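Dihydropteridine reductase (Caenorhabditis elegans, PDB 1OOE) probably catalyses the NADH- or NADPH-dependent reduction of quinonoid dihydrobiopterin to tetrahydrobiopterin, as a homodimeric member of the short-chain dehydrogenase/reductase family. Local coordinates at residues S2-V6 and N26-V30; A18-F23 and S202-L206. All blocks are in the same frame, centred on the assembly; numbering follows the deposited sequence. Where two conformers were deposited one is given.

Contact 1. Residues S2-V6 and N26-V30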
loop_
_atom_site.group_PDB
_atom_site.type_symbol
_atom_site.label_atom_id
_atom_site.label_comp_id
_atom_site.label_asym_id
_atom_site.label_seq_id
_atom_site.Cartn_x
_atom_site.Cartn_y
_atom_site.Cartn_z
ATOM N N SER A 2 33.593 -1.752 -16.796
ATOM C CA SER A 2 34.268 -0.652 -16.050
ATOM C C SER A 2 33.508 0.659 -16.199
ATOM O O SER A 2 33.851 1.658 -15.566
ATOM C CB SER A 2 35.702 -0.473 -16.557
ATOM O OG SER A 2 35.718 -0.122 -17.930
ATOM N N SER A 3 32.475 0.654 -17.038
ATOM C CA SER A 3 31.666 1.848 -17.262
ATOM C C SER A 3 30.873 2.197 -16.008
ATOM O O SER A 3 30.366 3.311 -15.871
ATOM C CB SER A 3 30.699 1.626 -18.428
ATOM O OG SER A 3 31.398 1.363 -19.631
ATOM N N GLY A 4 30.776 1.235 -15.096
ATOM C CA GLY A 4 30.042 1.447 -13.864
ATOM C C GLY A 4 29.356 0.173 -13.410
ATOM O O GLY A 4 29.557 -0.886 -13.999
ATOM N N LYS A 5 28.549 0.272 -12.361
ATOM C CA LYS A 5 27.838 -0.890 -11.843
ATOM C C LYS A 5 26.361 -0.562 -11.659
ATOM O O LYS A 5 26.006 0.565 -11.316
ATOM C CB LYS A 5 28.422 -1.322 -10.491
ATOM C CG LYS A 5 29.892 -1.727 -10.517
ATOM C CD LYS A 5 30.385 -2.062 -9.114
ATOM C CE LYS A 5 31.870 -2.426 -9.089
ATOM N NZ LYS A 5 32.758 -1.285 -9.470
ATOM N N VAL A 6 25.505 -1.550 -11.901
ATOM C CA VAL A 6 24.070 -1.372 -11.726
ATOM C C VAL A 6 23.455 -2.641 -11.147
ATOM O O VAL A 6 23.969 -3.746 -11.338
ATOM C CB VAL A 6 23.342 -1.022 -13.062
ATOM C CG1 VAL A 6 23.823 0.325 -13.584
ATOM C CG2 VAL A 6 23.577 -2.110 -14.091
ATOM N N ASN A 26 26.722 -2.447 -22.859
ATOM C CA ASN A 26 27.237 -1.088 -22.812
ATOM C C ASN A 26 28.342 -0.854 -21.782
ATOM O O ASN A 26 28.530 0.264 -21.307
ATOM C CB ASN A 26 26.082 -0.108 -22.594
ATOM C CG ASN A 26 25.330 0.188 -23.879
ATOM O OD1 ASN A 26 25.759 1.015 -24.686
ATOM N ND2 ASN A 26 24.213 -0.499 -24.086
ATOM N N GLY A 27 29.061 -1.920 -21.440
ATOM C CA GLY A 27 30.179 -1.812 -20.517
ATOM C C GLY A 27 29.966 -1.779 -19.015
ATOM O O GLY A 27 30.917 -1.522 -18.274
ATOM N N TYR A 28 28.747 -2.033 -18.547
ATOM C CA TYR A 28 28.498 -2.015 -17.109
ATOM C C TYR A 28 28.613 -3.392 -16.462
ATOM O O TYR A 28 28.423 -4.417 -17.114
ATOM C CB TYR A 28 27.100 -1.467 -16.800
ATOM C CG TYR A 28 26.938 0.023 -16.980
ATOM C CD1 TYR A 28 26.790 0.581 -18.248
ATOM C CD2 TYR A 28 26.932 0.878 -15.877
ATOM C CE1 TYR A 28 26.641 1.954 -18.416
ATOM C CE2 TYR A 28 26.784 2.252 -16.032
ATOM C CZ TYR A 28 26.640 2.783 -17.305
ATOM O OH TYR A 28 26.497 4.142 -17.466
ATOM N N THR A 29 28.946 -3.396 -15.174
ATOM C CA THR A 29 29.015 -4.624 -14.393
ATOM C C THR A 29 27.587 -4.704 -13.874
ATOM O O THR A 29 27.056 -3.701 -13.398
ATOM C CB THR A 29 29.963 -4.486 -13.190
ATOM O OG1 THR A 29 31.296 -4.243 -13.656
ATOM C CG2 THR A 29 29.943 -5.753 -12.344
ATOM N N VAL A 30 26.959 -5.870 -13.963
ATOM C CA VAL A 30 25.577 -5.993 -13.517
ATOM C C VAL A 30 25.323 -7.029 -12.431
ATOM O O VAL A 30 25.725 -8.189 -12.538
ATOM C CB VAL A 30 24.640 -6.299 -14.710
ATOM C CG1 VAL A 30 23.187 -6.256 -14.256
ATOM C CG2 VAL A 30 24.889 -5.306 -15.833
#

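Contact 2. Residues A18-F23 and S202-L206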
loop_
_atom_site.group_PDB
_atom_site.type_symbol
_atom_site.label_atom_id
_atom_site.label_comp_id
_atom_site.label_asym_id
_atom_site.label_seq_id
_atom_site.Cartn_x
_atom_site.Cartn_y
_atom_site.Cartn_z
ATOM N N ALA A 18 16.223 -8.081 -20.230
ATOM C CA ALA A 18 16.534 -7.169 -21.327
ATOM C C ALA A 18 17.405 -6.020 -20.822
ATOM O O ALA A 18 18.371 -5.620 -21.478
ATOM C CB ALA A 18 15.247 -6.617 -21.934
ATOM N N ILE A 19 17.048 -5.484 -19.660
ATOM C CA ILE A 19 17.798 -4.384 -19.064
ATOM C C ILE A 19 19.209 -4.845 -18.706
ATOM O O ILE A 19 20.188 -4.169 -19.018
ATOM C CB ILE A 19 17.080 -3.850 -17.798
ATOM C CG1 ILE A 19 15.755 -3.202 -18.203
ATOM C CG2 ILE A 19 17.961 -2.830 -17.068
ATOM C CD1 ILE A 19 14.827 -2.915 -17.042
ATOM N N LEU A 20 19.307 -6.005 -18.063
ATOM C CA LEU A 20 20.599 -6.554 -17.669
ATOM C C LEU A 20 21.506 -6.746 -18.884
ATOM O O LEU A 20 22.665 -6.329 -18.877
ATOM C CB LEU A 20 20.395 -7.887 -16.937
ATOM C CG LEU A 20 21.620 -8.573 -16.318
ATOM C CD1 LEU A 20 21.169 -9.521 -15.205
ATOM C CD2 LEU A 20 22.395 -9.321 -17.388
ATOM N N GLU A 21 20.975 -7.368 -19.932
ATOM C CA GLU A 21 21.755 -7.594 -21.145
ATOM C C GLU A 21 22.198 -6.283 -21.791
ATOM O O GLU A 21 23.336 -6.160 -22.250
ATOM C CB GLU A 21 20.941 -8.403 -22.160
ATOM C CG GLU A 21 20.710 -9.859 -21.787
ATOM C CD GLU A 21 22.004 -10.623 -21.580
ATOM O OE1 GLU A 21 23.016 -10.268 -22.223
ATOM O OE2 GLU A 21 22.005 -11.588 -20.786
ATOM N N PHE A 22 21.299 -5.306 -21.825
ATOM C CA PHE A 22 21.597 -4.016 -22.434
ATOM C C PHE A 22 22.726 -3.265 -21.730
ATOM O O PHE A 22 23.627 -2.742 -22.385
ATOM C CB PHE A 22 20.340 -3.147 -22.466
ATOM C CG PHE A 22 20.485 -1.904 -23.293
ATOM C CD1 PHE A 22 20.582 -1.984 -24.679
ATOM C CD2 PHE A 22 20.530 -0.654 -22.689
ATOM C CE1 PHE A 22 20.720 -0.832 -25.453
ATOM C CE2 PHE A 22 20.670 0.506 -23.454
ATOM C CZ PHE A 22 20.763 0.416 -24.836
ATOM N N PHE A 23 22.683 -3.200 -20.402
ATOM C CA PHE A 23 23.737 -2.499 -19.675
ATOM C C PHE A 23 25.067 -3.227 -19.801
ATOM O O PHE A 23 26.124 -2.598 -19.885
ATOM C CB PHE A 23 23.363 -2.321 -18.199
ATOM C CG PHE A 23 22.530 -1.095 -17.935
ATOM C CD1 PHE A 23 21.196 -1.043 -18.332
ATOM C CD2 PHE A 23 23.095 0.030 -17.336
ATOM C CE1 PHE A 23 20.436 0.113 -18.138
ATOM C CE2 PHE A 23 22.346 1.188 -17.139
ATOM C CZ PHE A 23 21.011 1.231 -17.542
ATOM N N SER A 202 15.042 0.084 -21.744
ATOM C CA SER A 202 16.469 -0.087 -21.484
ATOM C C SER A 202 17.244 1.143 -21.935
ATOM O O SER A 202 18.142 1.613 -21.234
ATOM C CB SER A 202 17.005 -1.329 -22.206
ATOM O OG SER A 202 16.343 -2.500 -21.761
ATOM N N GLU A 203 16.889 1.659 -23.107
ATOM C CA GLU A 203 17.544 2.841 -23.650
ATOM C C GLU A 203 17.349 4.055 -22.749
ATOM O O GLU A 203 18.294 4.814 -22.509
ATOM C CB GLU A 203 17.021 3.130 -25.060
ATOM C CG GLU A 203 17.677 2.273 -26.135
ATOM C CD GLU A 203 16.917 2.291 -27.447
ATOM O OE1 GLU A 203 16.323 3.337 -27.779
ATOM O OE2 GLU A 203 16.924 1.262 -28.153
ATOM N N HIS A 204 16.137 4.247 -22.235
ATOM C CA HIS A 204 15.910 5.390 -21.363
ATOM C C HIS A 204 16.617 5.240 -20.026
ATOM O O HIS A 204 17.101 6.224 -19.466
ATOM C CB HIS A 204 14.413 5.645 -21.159
ATOM C CG HIS A 204 13.789 6.428 -22.272
ATOM N ND1 HIS A 204 13.537 5.886 -23.515
ATOM C CD2 HIS A 204 13.419 7.729 -22.347
ATOM C CE1 HIS A 204 13.040 6.820 -24.307
ATOM N NE2 HIS A 204 12.959 7.948 -23.623
ATOM N N LEU A 205 16.696 4.019 -19.507
ATOM C CA LEU A 205 17.392 3.833 -18.240
ATOM C C LEU A 205 18.870 4.189 -18.404
ATOM O O LEU A 205 19.456 4.835 -17.533
ATOM C CB LEU A 205 17.250 2.396 -17.737
ATOM C CG LEU A 205 15.867 1.990 -17.220
ATOM C CD1 LEU A 205 15.868 0.510 -16.867
ATOM C CD2 LEU A 205 15.500 2.835 -16.006
ATOM N N LEU A 206 19.478 3.781 -19.514
ATOM C CA LEU A 206 20.890 4.105 -19.736
ATOM C C LEU A 206 21.061 5.622 -19.853
ATOM O O LEU A 206 22.009 6.191 -19.304
ATOM C CB LEU A 206 21.426 3.412 -20.999
ATOM C CG LEU A 206 22.895 3.693 -21.357
ATOM C CD1 LEU A 206 23.797 3.271 -20.205
ATOM C CD2 LEU A 206 23.272 2.946 -22.626
#

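Contact 1. Residues S2-V6 and N26-V30
Gly27 and Ser3 meet near the N-terminal ends of two parallel strands of the Rossmann-type sheet. Strands 4-9 and 28-34 are the two strands of a beta-alpha-beta unit, joined through helix 14-25. Gly27, with positive phi, is the C-prime residue of the Schellman motif that ends this helix. Gly27 O accepts two bonds, from Ser2 N at 3.1 Å and from Ser3 N at 2.9 Å. The Ser3 N-H comes from above the carbonyl plane. Tyr28 follows, and Ser3 CB lies over one face of its ring, a CH-pi contact 4.1 Å from the centroid. The ring also reaches Val6, whose CG1 is 3.9 Å from Tyr28 CD2. CG of Tyr28 is anti to its carbonyl carbon (chi1 -73°), and its CE1 packs against Leu206 CD1 of helix 198-210. A serine here would probably take the ring from over Ser3 CB, remove one neighbour of Val6 CG1 and open a gap beside Leu206. Thr29 lies on the other face of the sheet, alongside Lys5. Its N-H bonds almost straight (177°) to Gly4 O. Thr29 O accepts from Val6 N at 3.0 Å. At Val30, CG2 meets Val6 CG2 at 3.9 Å.

Contact 2. Residues A18-F23 and S202-L206
This is an apolar helix-helix contact on one side of the Rossmann-type sheet. Phe22 and Phe23 of helix 14-25, which follows the first strand, pack against Ser202, Leu205 and Leu206 of helix 198-210, far along the chain. The short axes pass 9.8 Å apart at 53°, and no hydrogen bond crosses between the segments. The CA atoms of the two segments come nearest at Ile19 and Ser202, 5.1 Å apart, consistent with the small serine side chain. Ser202 CB touches the Phe22 ring, 3.6 Å from CD2. Phe22 CG is anti to its backbone N (chi1 -170°), which carries the ring toward helix 198-210. There Phe22 CE2 meets Leu206 CD2 at 3.7 Å, and CZ rests on the aliphatic CG of Glu203. Phe23 turns the other way, with CG anti to its carbonyl carbon (chi1 -86°). The ring then reaches in beside Leu205, whose CB lies in the ring plane at its edge, 3.9 Å from Phe23 CE1. Leu206 runs antiparallel alongside this ring, with its CD1 near CE2. Phe77 and Tyr28 also meet the Phe23 ring, so it links the helix pair to the sheet. Ile19 and Leu205 also meet, nearly perpendicular, with Ile19 CD1 3.6 Å from Leu205 CD1.

Overall arrangement
The centres of contacts 1 and 2 lie about 11 Å apart, on the same side of the chain's centre. Their segments alternate along the chain: 2-6, 18-23, 26-30, then 202-206. Contact 1 pairs the two strands of the first beta-alpha-beta unit, and contact 2 packs the connecting helix 14-25 against helix 198-210. The two are in direct touch. Tyr28 N probably bonds to Phe23 O at the helix end, Val30 packs on Leu20, and Leu206 meets both Asn26 and Tyr28. Helix 198-210, from late in the chain, thus packs on the helix and the second strand of this unit. The unit also carries a GxGxxG-type pattern at Gly11, Gly13 and Gly16, consistent with dinucleotide binding in this family.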